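Local coordinates for protein Exo-poly-alpha-D-galacturonosidase (Thermotoga maritima, PDB 3JUR) that probably hydrolyses polygalacturonic acid from its chain ends, acting as an exopolygalacturonase of glycoside hydrolase family 28, at residues R96-V101 / Y111-L116; V101-E106 / F192-R197; G72-K77 / I88-D93. All coordinates share one frame; numbering follows the deposited sequence.

Overall arrangement
All three contacts lie on the same side of the chain's centre, in the N-terminal part of a parallel beta-helix. Contact 3 joins strands 68-75 and 87-90 of the beta-helix. Contact 1 lies about 10 Å from it, centre to centre, and there the loop after strand 87-90 meets the chain running from strand 108-112 into the wall. The two are linked by the probable hydrogen bonds Leu116 O to Ile74 N (2.7 Å) and Tyr97 OH to Ile91 O (2.8 Å). Contact 2, about 10 Å from contact 1 between centres, shares Val101 with it and carries hairpin 103-105/108-112 onto strand 193-196. Contacts 2 and 3, about 14 Å apart between centres, meet through Phe192 and Phe90.

Contact 1 of 3, residues R96-V101 / Y111-L116; sequences RYLPVV and YNYSPL
Tyr97 contributes the largest buried surface here, gripping the 111-116 segment with both its backbone and its ring. Its carbonyl oxygen accepts the amide of Ser114, with Tyr97 O 2.8 Å from Ser114 N. The bond is almost straight (174°) and uses a lone pair in the carbonyl plane. The ring, meanwhile, slants across the end of Leu116, where Tyr97 CE1 comes to 3.4 Å from Leu116 CD2. With chi1 at -60° the ring stands anti to the carbonyl carbon and extends past Ser114 O toward that methyl. The phenol hydroxyl is hydrogen-bonded to Ile91 O, which tethers the far end of the ring.

Val101, second in buried surface, forms an antiparallel hydrogen-bonded pair with Asn112. Val101 N lies 2.9 Å from Asn112 O, and Asn112 N lies 3.2 Å from Val101 O. Asn112 O also receives a CA-H contact from Val100 (CA to O, 3.3 Å). On the side chain of Val101, CG2 points at the CD of the Pro115 ring, 3.8 Å away, and lies against the CA of Ser114.

Between these two anchor points, Leu98 crosses the ring of Tyr113 at a slant, with Leu98 CG 3.6 Å from Tyr113 CE1. After the cis peptide before Pro99 the chain returns through Val100, whose CG2 meets Tyr111 CB with the two side chains at about a right angle. Beyond Val101, the ring of Tyr111 approaches the Val101 carbonyl obliquely, Tyr111 CD1 being 3.5 Å from Val101 C.

The Val101-Asn112 pair lies at the open end of the hairpin formed by strands 103-105 and 108-112. Tyr97 packs on Pro73 of strand 68-75 and on Phe90 of strand 87-90, and from Leu116 the chain enters strand 117-120 of the beta-helix.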
loop_
_atom_site.group_PDB
_atom_site.type_symbol
_atom_site.label_atom_id
_atom_site.label_comp_id
_atom_site.label_asym_id
_atom_site.label_seq_id
_atom_site.Cartn_x
_atom_site.Cartn_y
_atom_site.Cartn_z
ATOM N N ARG D 96 -26.031 17.171 -52.657
ATOM C CA ARG D 96 -26.570 18.326 -51.927
ATOM C C ARG D 96 -25.521 19.193 -51.236
ATOM O O ARG D 96 -25.817 20.317 -50.834
ATOM C CB ARG D 96 -27.629 17.873 -50.917
ATOM C CG ARG D 96 -28.906 17.359 -51.578
ATOM C CD ARG D 96 -29.882 16.857 -50.539
ATOM N NE ARG D 96 -31.095 16.327 -51.147
ATOM C CZ ARG D 96 -32.217 17.019 -51.333
ATOM N NH1 ARG D 96 -32.304 18.291 -50.958
ATOM N NH2 ARG D 96 -33.260 16.427 -51.893
ATOM N N TYR D 97 -24.299 18.676 -51.121
ATOM C CA TYR D 97 -23.228 19.325 -50.361
ATOM C C TYR D 97 -22.184 19.947 -51.289
ATOM O O TYR D 97 -21.042 20.211 -50.900
ATOM C CB TYR D 97 -22.622 18.332 -49.354
ATOM C CG TYR D 97 -23.663 17.838 -48.376
ATOM C CD1 TYR D 97 -23.805 18.428 -47.122
ATOM C CD2 TYR D 97 -24.543 16.807 -48.722
ATOM C CE1 TYR D 97 -24.784 17.998 -46.234
ATOM C CE2 TYR D 97 -25.524 16.368 -47.838
ATOM C CZ TYR D 97 -25.636 16.968 -46.595
ATOM O OH TYR D 97 -26.602 16.542 -45.712
ATOM N N LEU D 98 -22.608 20.184 -52.524
ATOM C CA LEU D 98 -21.807 20.874 -53.523
ATOM C C LEU D 98 -22.503 22.193 -53.891
ATOM O O LEU D 98 -23.715 22.316 -53.700
ATOM C CB LEU D 98 -21.627 19.982 -54.758
ATOM C CG LEU D 98 -20.870 18.659 -54.584
ATOM C CD1 LEU D 98 -21.069 17.760 -55.802
ATOM C CD2 LEU D 98 -19.386 18.893 -54.320
ATOM N N PRO D 99 -21.755 23.181 -54.426
ATOM C CA PRO D 99 -20.326 23.159 -54.770
ATOM C C PRO D 99 -19.399 23.004 -53.572
ATOM O O PRO D 99 -19.804 23.235 -52.421
ATOM C CB PRO D 99 -20.097 24.521 -55.448
ATOM C CG PRO D 99 -21.242 25.371 -55.025
ATOM C CD PRO D 99 -22.397 24.436 -54.862
ATOM N N VAL D 100 -18.160 22.611 -53.861
ATOM C CA VAL D 100 -17.109 22.485 -52.851
ATOM C C VAL D 100 -16.877 23.807 -52.114
ATOM O O VAL D 100 -17.009 24.880 -52.697
ATOM C CB VAL D 100 -15.773 21.967 -53.470
ATOM C CG1 VAL D 100 -15.908 20.513 -53.899
ATOM C CG2 VAL D 100 -15.337 22.833 -54.660
ATOM N N VAL D 101 -16.561 23.715 -50.826
ATOM C CA VAL D 101 -16.247 24.891 -50.009
ATOM C C VAL D 101 -14.882 24.718 -49.344
ATOM O O VAL D 101 -14.369 23.599 -49.265
ATOM C CB VAL D 101 -17.327 25.157 -48.919
ATOM C CG1 VAL D 101 -18.683 25.432 -49.552
ATOM C CG2 VAL D 101 -17.408 23.996 -47.910
ATOM N N TYR D 111 -10.701 21.933 -50.859
ATOM C CA TYR D 111 -12.076 22.205 -51.255
ATOM C C TYR D 111 -12.803 20.879 -51.420
ATOM O O TYR D 111 -12.361 19.998 -52.161
ATOM C CB TYR D 111 -12.132 23.070 -52.518
ATOM C CG TYR D 111 -11.904 24.529 -52.214
ATOM C CD1 TYR D 111 -12.972 25.420 -52.140
ATOM C CD2 TYR D 111 -10.621 25.013 -51.964
ATOM C CE1 TYR D 111 -12.763 26.769 -51.844
ATOM C CE2 TYR D 111 -10.401 26.350 -51.662
ATOM C CZ TYR D 111 -11.473 27.224 -51.604
ATOM O OH TYR D 111 -11.245 28.552 -51.307
ATOM N N ASN D 112 -13.905 20.740 -50.695
ATOM C CA ASN D 112 -14.621 19.476 -50.593
ATOM C C ASN D 112 -16.080 19.727 -50.224
ATOM O O ASN D 112 -16.489 20.878 -50.049
ATOM C CB ASN D 112 -13.944 18.573 -49.548
ATOM C CG ASN D 112 -14.462 17.137 -49.573
ATOM O OD1 ASN D 112 -14.830 16.602 -50.624
ATOM N ND2 ASN D 112 -14.481 16.506 -48.406
ATOM N N TYR D 113 -16.851 18.644 -50.114
ATOM C CA TYR D 113 -18.249 18.693 -49.695
ATOM C C TYR D 113 -18.436 19.619 -48.502
ATOM O O TYR D 113 -17.617 19.627 -47.572
ATOM C CB TYR D 113 -18.752 17.285 -49.337
ATOM C CG TYR D 113 -18.902 16.351 -50.525
ATOM C CD1 TYR D 113 -19.872 16.583 -51.502
ATOM C CD2 TYR D 113 -18.082 15.230 -50.663
ATOM C CE1 TYR D 113 -20.014 15.729 -52.592
ATOM C CE2 TYR D 113 -18.217 14.363 -51.748
ATOM C CZ TYR D 113 -19.183 14.622 -52.714
ATOM O OH TYR D 113 -19.329 13.775 -53.794
ATOM N N SER D 114 -19.509 20.403 -48.538
ATOM C CA SER D 114 -19.858 21.285 -47.428
ATOM C C SER D 114 -20.090 20.504 -46.132
ATOM O O SER D 114 -20.744 19.459 -46.149
ATOM C CB SER D 114 -21.115 22.090 -47.770
ATOM O OG SER D 114 -21.541 22.864 -46.657
ATOM N N PRO D 115 -19.550 21.005 -45.002
ATOM C CA PRO D 115 -20.027 20.507 -43.707
ATOM C C PRO D 115 -21.542 20.725 -43.603
ATOM O O PRO D 115 -22.082 21.602 -44.287
ATOM C CB PRO D 115 -19.287 21.389 -42.704
ATOM C CG PRO D 115 -18.033 21.744 -43.397
ATOM C CD PRO D 115 -18.421 21.937 -44.840
ATOM N N LEU D 116 -22.214 19.935 -42.764
ATOM C CA LEU D 116 -23.676 19.975 -42.675
ATOM C C LEU D 116 -24.181 21.314 -42.120
ATOM O O LEU D 116 -25.196 21.837 -42.571
ATOM C CB LEU D 116 -24.233 18.780 -41.877
ATOM C CG LEU D 116 -23.622 17.369 -41.997
ATOM C CD1 LEU D 116 -24.571 16.334 -41.404
ATOM C CD2 LEU D 116 -23.210 16.955 -43.398
#

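Contact 2 of 3, residues V101-E106 / F192-R197; sequences VLTRFE and FVQFYR
Thr103 and Gln194 make the shortest link between a hairpin strand, 103-105, and strand 193-196 of the parallel beta-helix on which family 28 enzymes are built. Thr103 OG1 donates to Gln194 OE1 at 2.6 Å, in the plane of the amide and onto a lone pair. The strand axes stay 8.9 Å apart at closest and run at 120° to each other, so the gap is bridged by side chains. Gln194 reaches over because CG is anti to its backbone N (chi1 -169°) and the chain continues extended to the amide.

Next to this bond, Arg104 NE donates to Tyr196 OH at 3.2 Å, nearly straight (169°) and in the guanidinium plane. Leu102 lies over one face of the Tyr196 ring, its CG 4.1 Å above the plane and displaced toward the rim.

A second shell holds these groups in place. The Tyr196 hydroxyl is also hydrogen-bonded to Glu109 OE1, which makes a long, weak ion pair with Arg104 NH2, so that one carboxylate oxygen serves both partners. Another long, weak pair joins Arg104 NH1 to Glu244. Leu102 O is hydrogen-bonded to the hydroxyl of Tyr118 in strand 117-120, and Val219 of the adjacent parallel strand 216-219 packs on Gln194, Tyr196 and Arg104. Arg197 is tied through NE to Asp121 in a salt bridge, and its guanidinium is set with one face against the leucine, where Leu102 CD2 lies 3.5 Å from Arg197 NH1.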
loop_
_atom_site.group_PDB
_atom_site.type_symbol
_atom_site.label_atom_id
_atom_site.label_comp_id
_atom_site.label_asym_id
_atom_site.label_seq_id
_atom_site.Cartn_x
_atom_site.Cartn_y
_atom_site.Cartn_z
ATOM N N VAL D 101 -16.561 23.715 -50.826
ATOM C CA VAL D 101 -16.247 24.891 -50.009
ATOM C C VAL D 101 -14.882 24.718 -49.344
ATOM O O VAL D 101 -14.369 23.599 -49.265
ATOM C CB VAL D 101 -17.327 25.157 -48.919
ATOM C CG1 VAL D 101 -18.683 25.432 -49.552
ATOM C CG2 VAL D 101 -17.408 23.996 -47.910
ATOM N N LEU D 102 -14.297 25.822 -48.879
ATOM C CA LEU D 102 -13.064 25.772 -48.101
ATOM C C LEU D 102 -13.321 25.010 -46.814
ATOM O O LEU D 102 -14.197 25.378 -46.029
ATOM C CB LEU D 102 -12.549 27.179 -47.781
ATOM C CG LEU D 102 -11.320 27.308 -46.868
ATOM C CD1 LEU D 102 -10.052 26.744 -47.514
ATOM C CD2 LEU D 102 -11.115 28.765 -46.487
ATOM N N THR D 103 -12.557 23.942 -46.612
ATOM C CA THR D 103 -12.732 23.078 -45.452
ATOM C C THR D 103 -11.416 22.356 -45.125
ATOM O O THR D 103 -10.337 22.771 -45.573
ATOM C CB THR D 103 -13.956 22.102 -45.629
ATOM O OG1 THR D 103 -14.268 21.463 -44.381
ATOM C CG2 THR D 103 -13.706 21.045 -46.709
ATOM N N ARG D 104 -11.500 21.290 -44.344
ATOM C CA ARG D 104 -10.306 20.601 -43.894
ATOM C C ARG D 104 -10.603 19.115 -43.738
ATOM O O ARG D 104 -11.699 18.742 -43.321
ATOM C CB ARG D 104 -9.836 21.217 -42.570
ATOM C CG ARG D 104 -8.328 21.341 -42.455
ATOM C CD ARG D 104 -7.886 21.949 -41.137
ATOM N NE ARG D 104 -7.453 23.331 -41.304
ATOM C CZ ARG D 104 -6.497 23.912 -40.588
ATOM N NH1 ARG D 104 -5.844 23.231 -39.648
ATOM N NH2 ARG D 104 -6.185 25.179 -40.818
ATOM N N PHE D 105 -9.649 18.263 -44.097
ATOM C CA PHE D 105 -9.783 16.828 -43.844
ATOM C C PHE D 105 -8.548 16.289 -43.132
ATOM O O PHE D 105 -7.443 16.325 -43.671
ATOM C CB PHE D 105 -10.044 16.041 -45.137
ATOM C CG PHE D 105 -10.456 14.603 -44.904
ATOM C CD1 PHE D 105 -11.800 14.254 -44.835
ATOM C CD2 PHE D 105 -9.494 13.600 -44.745
ATOM C CE1 PHE D 105 -12.185 12.934 -44.625
ATOM C CE2 PHE D 105 -9.868 12.278 -44.529
ATOM C CZ PHE D 105 -11.219 11.945 -44.471
ATOM N N GLU D 106 -8.758 15.791 -41.918
ATOM C CA GLU D 106 -7.685 15.273 -41.052
ATOM C C GLU D 106 -6.421 16.140 -41.075
ATOM O O GLU D 106 -5.306 15.648 -41.297
ATOM C CB GLU D 106 -7.402 13.791 -41.350
ATOM C CG GLU D 106 -8.583 12.882 -40.976
ATOM C CD GLU D 106 -8.314 11.397 -41.186
ATOM O OE1 GLU D 106 -7.635 11.026 -42.169
ATOM O OE2 GLU D 106 -8.808 10.592 -40.370
ATOM N N PHE D 192 -19.392 17.584 -39.439
ATOM C CA PHE D 192 -20.795 17.883 -39.167
ATOM C C PHE D 192 -20.980 19.404 -39.011
ATOM O O PHE D 192 -21.450 20.068 -39.928
ATOM C CB PHE D 192 -21.290 17.125 -37.928
ATOM C CG PHE D 192 -22.795 17.023 -37.811
ATOM C CD1 PHE D 192 -23.379 15.842 -37.362
ATOM C CD2 PHE D 192 -23.627 18.098 -38.132
ATOM C CE1 PHE D 192 -24.763 15.730 -37.237
ATOM C CE2 PHE D 192 -25.012 18.000 -38.004
ATOM C CZ PHE D 192 -25.582 16.809 -37.560
ATOM N N VAL D 193 -20.597 19.942 -37.854
ATOM C CA VAL D 193 -20.679 21.380 -37.604
ATOM C C VAL D 193 -19.274 21.980 -37.711
ATOM O O VAL D 193 -18.365 21.578 -36.984
ATOM C CB VAL D 193 -21.300 21.687 -36.201
ATOM C CG1 VAL D 193 -21.387 23.193 -35.953
ATOM C CG2 VAL D 193 -22.674 21.035 -36.045
ATOM N N GLN D 194 -19.095 22.931 -38.625
ATOM C CA GLN D 194 -17.785 23.540 -38.833
ATOM C C GLN D 194 -17.865 25.057 -38.885
ATOM O O GLN D 194 -18.628 25.626 -39.661
ATOM C CB GLN D 194 -17.098 22.983 -40.091
ATOM C CG GLN D 194 -15.613 23.368 -40.229
ATOM C CD GLN D 194 -14.927 22.698 -41.417
ATOM O OE1 GLN D 194 -15.101 23.102 -42.568
ATOM N NE2 GLN D 194 -14.135 21.671 -41.133
ATOM N N PHE D 195 -17.090 25.692 -38.011
ATOM C CA PHE D 195 -16.865 27.130 -38.037
ATOM C C PHE D 195 -15.444 27.331 -38.534
ATOM O O PHE D 195 -14.487 26.877 -37.898
ATOM C CB PHE D 195 -17.017 27.727 -36.630
ATOM C CG PHE D 195 -18.362 27.474 -36.005
ATOM C CD1 PHE D 195 -19.431 28.333 -36.253
ATOM C CD2 PHE D 195 -18.563 26.373 -35.166
ATOM C CE1 PHE D 195 -20.686 28.102 -35.689
ATOM C CE2 PHE D 195 -19.815 26.134 -34.593
ATOM C CZ PHE D 195 -20.880 27.002 -34.863
ATOM N N TYR D 196 -15.306 27.995 -39.675
ATOM C CA TYR D 196 -13.996 28.198 -40.295
ATOM C C TYR D 196 -13.586 29.669 -40.241
ATOM O O TYR D 196 -14.251 30.532 -40.827
ATOM C CB TYR D 196 -14.000 27.689 -41.741
ATOM C CG TYR D 196 -12.698 27.046 -42.145
ATOM C CD1 TYR D 196 -12.551 25.655 -42.130
ATOM C CD2 TYR D 196 -11.604 27.823 -42.519
ATOM C CE1 TYR D 196 -11.345 25.055 -42.491
ATOM C CE2 TYR D 196 -10.398 27.238 -42.884
ATOM C CZ TYR D 196 -10.272 25.857 -42.871
ATOM O OH TYR D 196 -9.072 25.288 -43.222
ATOM N N ARG D 197 -12.494 29.935 -39.522
ATOM C CA ARG D 197 -11.966 31.288 -39.305
ATOM C C ARG D 197 -13.030 32.239 -38.736
ATOM O O ARG D 197 -13.267 33.329 -39.271
ATOM C CB ARG D 197 -11.343 31.861 -40.589
ATOM C CG ARG D 197 -10.239 31.013 -41.219
ATOM C CD ARG D 197 -9.484 31.807 -42.290
ATOM N NE ARG D 197 -10.346 32.208 -43.403
ATOM C CZ ARG D 197 -10.123 31.918 -44.685
ATOM N NH1 ARG D 197 -9.051 31.225 -45.046
ATOM N NH2 ARG D 197 -10.970 32.338 -45.617
#

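Contact 3 of 3, residues G72-K77 / I88-D93; sequences GPIHLK and IKFIPD
Apolar packing between Ile74 and the pair Ile88 and Phe90 links the parallel strands 68-75 and 87-90 through side chains in the interior of the beta-helix. The two isoleucines reach toward each other tip to tip, Ile74 CD1 lying 3.9 Å from Ile88 CG2. The same methyl also meets the far end of the phenylalanine ring, 3.9 Å from Phe90 CZ, with the two side chains crossing at about a right angle. Ile74 brings CD1 to both partners by holding CG1 anti to its own carbonyl carbon (chi1 -67°) and extending beyond it. Phe47 of helix 44-57 packs on Ile74 and Ile88 alike, and Val117 of strand 117-120 touches Phe90.

A contact of another kind involves the ring edge. Gly72 O lies near the ring plane, 3.5 Å from Phe90 CD2 and 3.6 Å from Phe90 CE2, with Pro73 CA beside the same edge.

Dispersion between buried methyl and aromatic carbons therefore dominates. The carbonyl of Gly72 faces the C-H rim of the ring, where the partial positive charge of the hydrogens would give a weak electrostatic attraction.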
loop_
_atom_site.group_PDB
_atom_site.type_symbol
_atom_site.label_atom_id
_atom_site.label_comp_id
_atom_site.label_asym_id
_atom_site.label_seq_id
_atom_site.Cartn_x
_atom_site.Cartn_y
_atom_site.Cartn_z
ATOM N N GLY D 72 -30.634 19.942 -46.824
ATOM C CA GLY D 72 -29.225 19.812 -47.164
ATOM C C GLY D 72 -28.438 20.684 -46.202
ATOM O O GLY D 72 -28.983 21.128 -45.190
ATOM N N PRO D 73 -27.159 20.963 -46.516
ATOM C CA PRO D 73 -26.312 21.727 -45.599
ATOM C C PRO D 73 -26.874 23.122 -45.305
ATOM O O PRO D 73 -27.497 23.733 -46.168
ATOM C CB PRO D 73 -24.984 21.835 -46.357
ATOM C CG PRO D 73 -25.362 21.707 -47.788
ATOM C CD PRO D 73 -26.474 20.701 -47.794
ATOM N N ILE D 74 -26.657 23.600 -44.085
ATOM C CA ILE D 74 -27.094 24.934 -43.669
ATOM C C ILE D 74 -25.879 25.842 -43.597
ATOM O O ILE D 74 -24.894 25.517 -42.923
ATOM C CB ILE D 74 -27.797 24.893 -42.282
ATOM C CG1 ILE D 74 -29.125 24.129 -42.367
ATOM C CG2 ILE D 74 -28.006 26.302 -41.721
ATOM C CD1 ILE D 74 -29.662 23.681 -41.019
ATOM N N HIS D 75 -25.947 26.967 -44.301
ATOM C CA HIS D 75 -24.869 27.953 -44.282
ATOM C C HIS D 75 -25.245 29.166 -43.441
ATOM O O HIS D 75 -26.127 29.943 -43.807
ATOM C CB HIS D 75 -24.470 28.355 -45.709
ATOM C CG HIS D 75 -23.661 27.313 -46.420
ATOM N ND1 HIS D 75 -23.118 27.515 -47.671
ATOM C CD2 HIS D 75 -23.290 26.063 -46.046
ATOM C CE1 HIS D 75 -22.462 26.430 -48.045
ATOM N NE2 HIS D 75 -22.550 25.536 -47.076
ATOM N N LEU D 76 -24.589 29.299 -42.293
ATOM C CA LEU D 76 -24.824 30.421 -41.397
ATOM C C LEU D 76 -24.101 31.670 -41.900
ATOM O O LEU D 76 -23.188 31.583 -42.719
ATOM C CB LEU D 76 -24.391 30.071 -39.969
ATOM C CG LEU D 76 -25.146 28.918 -39.298
ATOM C CD1 LEU D 76 -24.402 28.403 -38.070
ATOM C CD2 LEU D 76 -26.579 29.309 -38.939
ATOM N N LYS D 77 -24.544 32.832 -41.434
ATOM C CA LYS D 77 -23.852 34.088 -41.701
ATOM C C LYS D 77 -23.606 34.772 -40.363
ATOM O O LYS D 77 -24.099 34.306 -39.335
ATOM C CB LYS D 77 -24.666 34.973 -42.654
ATOM C CG LYS D 77 -24.904 34.346 -44.030
ATOM C CD LYS D 77 -25.656 35.265 -44.966
ATOM C CE LYS D 77 -26.038 34.532 -46.244
ATOM N NZ LYS D 77 -26.446 35.474 -47.319
ATOM N N ILE D 88 -33.319 18.905 -36.706
ATOM C CA ILE D 88 -32.839 19.174 -38.057
ATOM C C ILE D 88 -32.207 17.884 -38.565
ATOM O O ILE D 88 -31.180 17.438 -38.036
ATOM C CB ILE D 88 -31.818 20.346 -38.115
ATOM C CG1 ILE D 88 -32.458 21.652 -37.625
ATOM C CG2 ILE D 88 -31.301 20.518 -39.537
ATOM C CD1 ILE D 88 -31.487 22.817 -37.470
ATOM N N LYS D 89 -32.841 17.269 -39.562
ATOM C CA LYS D 89 -32.363 16.003 -40.110
ATOM C C LYS D 89 -31.801 16.227 -41.503
ATOM O O LYS D 89 -32.531 16.593 -42.432
ATOM C CB LYS D 89 -33.476 14.946 -40.136
ATOM C CG LYS D 89 -33.010 13.578 -40.629
ATOM C CD LYS D 89 -34.122 12.528 -40.593
ATOM C CE LYS D 89 -33.606 11.159 -41.031
ATOM N NZ LYS D 89 -32.452 10.730 -40.187
ATOM N N PHE D 90 -30.500 15.993 -41.646
ATOM C CA PHE D 90 -29.807 16.278 -42.893
ATOM C C PHE D 90 -29.976 15.173 -43.915
ATOM O O PHE D 90 -29.833 13.997 -43.591
ATOM C CB PHE D 90 -28.335 16.585 -42.627
ATOM C CG PHE D 90 -28.133 17.868 -41.889
ATOM C CD1 PHE D 90 -28.119 17.891 -40.496
ATOM C CD2 PHE D 90 -27.999 19.065 -42.582
ATOM C CE1 PHE D 90 -27.953 19.081 -39.809
ATOM C CE2 PHE D 90 -27.832 20.261 -41.902
ATOM C CZ PHE D 90 -27.809 20.271 -40.519
ATOM N N ILE D 91 -30.307 15.562 -45.145
ATOM C CA ILE D 91 -30.477 14.606 -46.240
ATOM C C ILE D 91 -29.100 14.113 -46.715
ATOM O O ILE D 91 -28.283 14.906 -47.185
ATOM C CB ILE D 91 -31.317 15.192 -47.405
ATOM C CG1 ILE D 91 -32.676 15.693 -46.887
ATOM C CG2 ILE D 91 -31.520 14.140 -48.500
ATOM C CD1 ILE D 91 -33.395 16.672 -47.813
ATOM N N PRO D 92 -28.841 12.797 -46.573
ATOM C CA PRO D 92 -27.523 12.228 -46.838
ATOM C C PRO D 92 -27.264 11.928 -48.328
ATOM O O PRO D 92 -26.871 10.808 -48.675
ATOM C CB PRO D 92 -27.552 10.936 -46.023
ATOM C CG PRO D 92 -28.991 10.500 -46.104
ATOM C CD PRO D 92 -29.805 11.766 -46.138
ATOM N N ASP D 93 -27.492 12.918 -49.190
ATOM C CA ASP D 93 -27.108 12.836 -50.604
ATOM C C ASP D 93 -25.941 13.793 -50.854
ATOM O O ASP D 93 -26.125 15.013 -50.796
ATOM C CB ASP D 93 -28.292 13.183 -51.511
ATOM C CG ASP D 93 -28.007 12.925 -52.992
ATOM O OD1 ASP D 93 -28.974 12.702 -53.741
ATOM O OD2 ASP D 93 -26.831 12.943 -53.420
#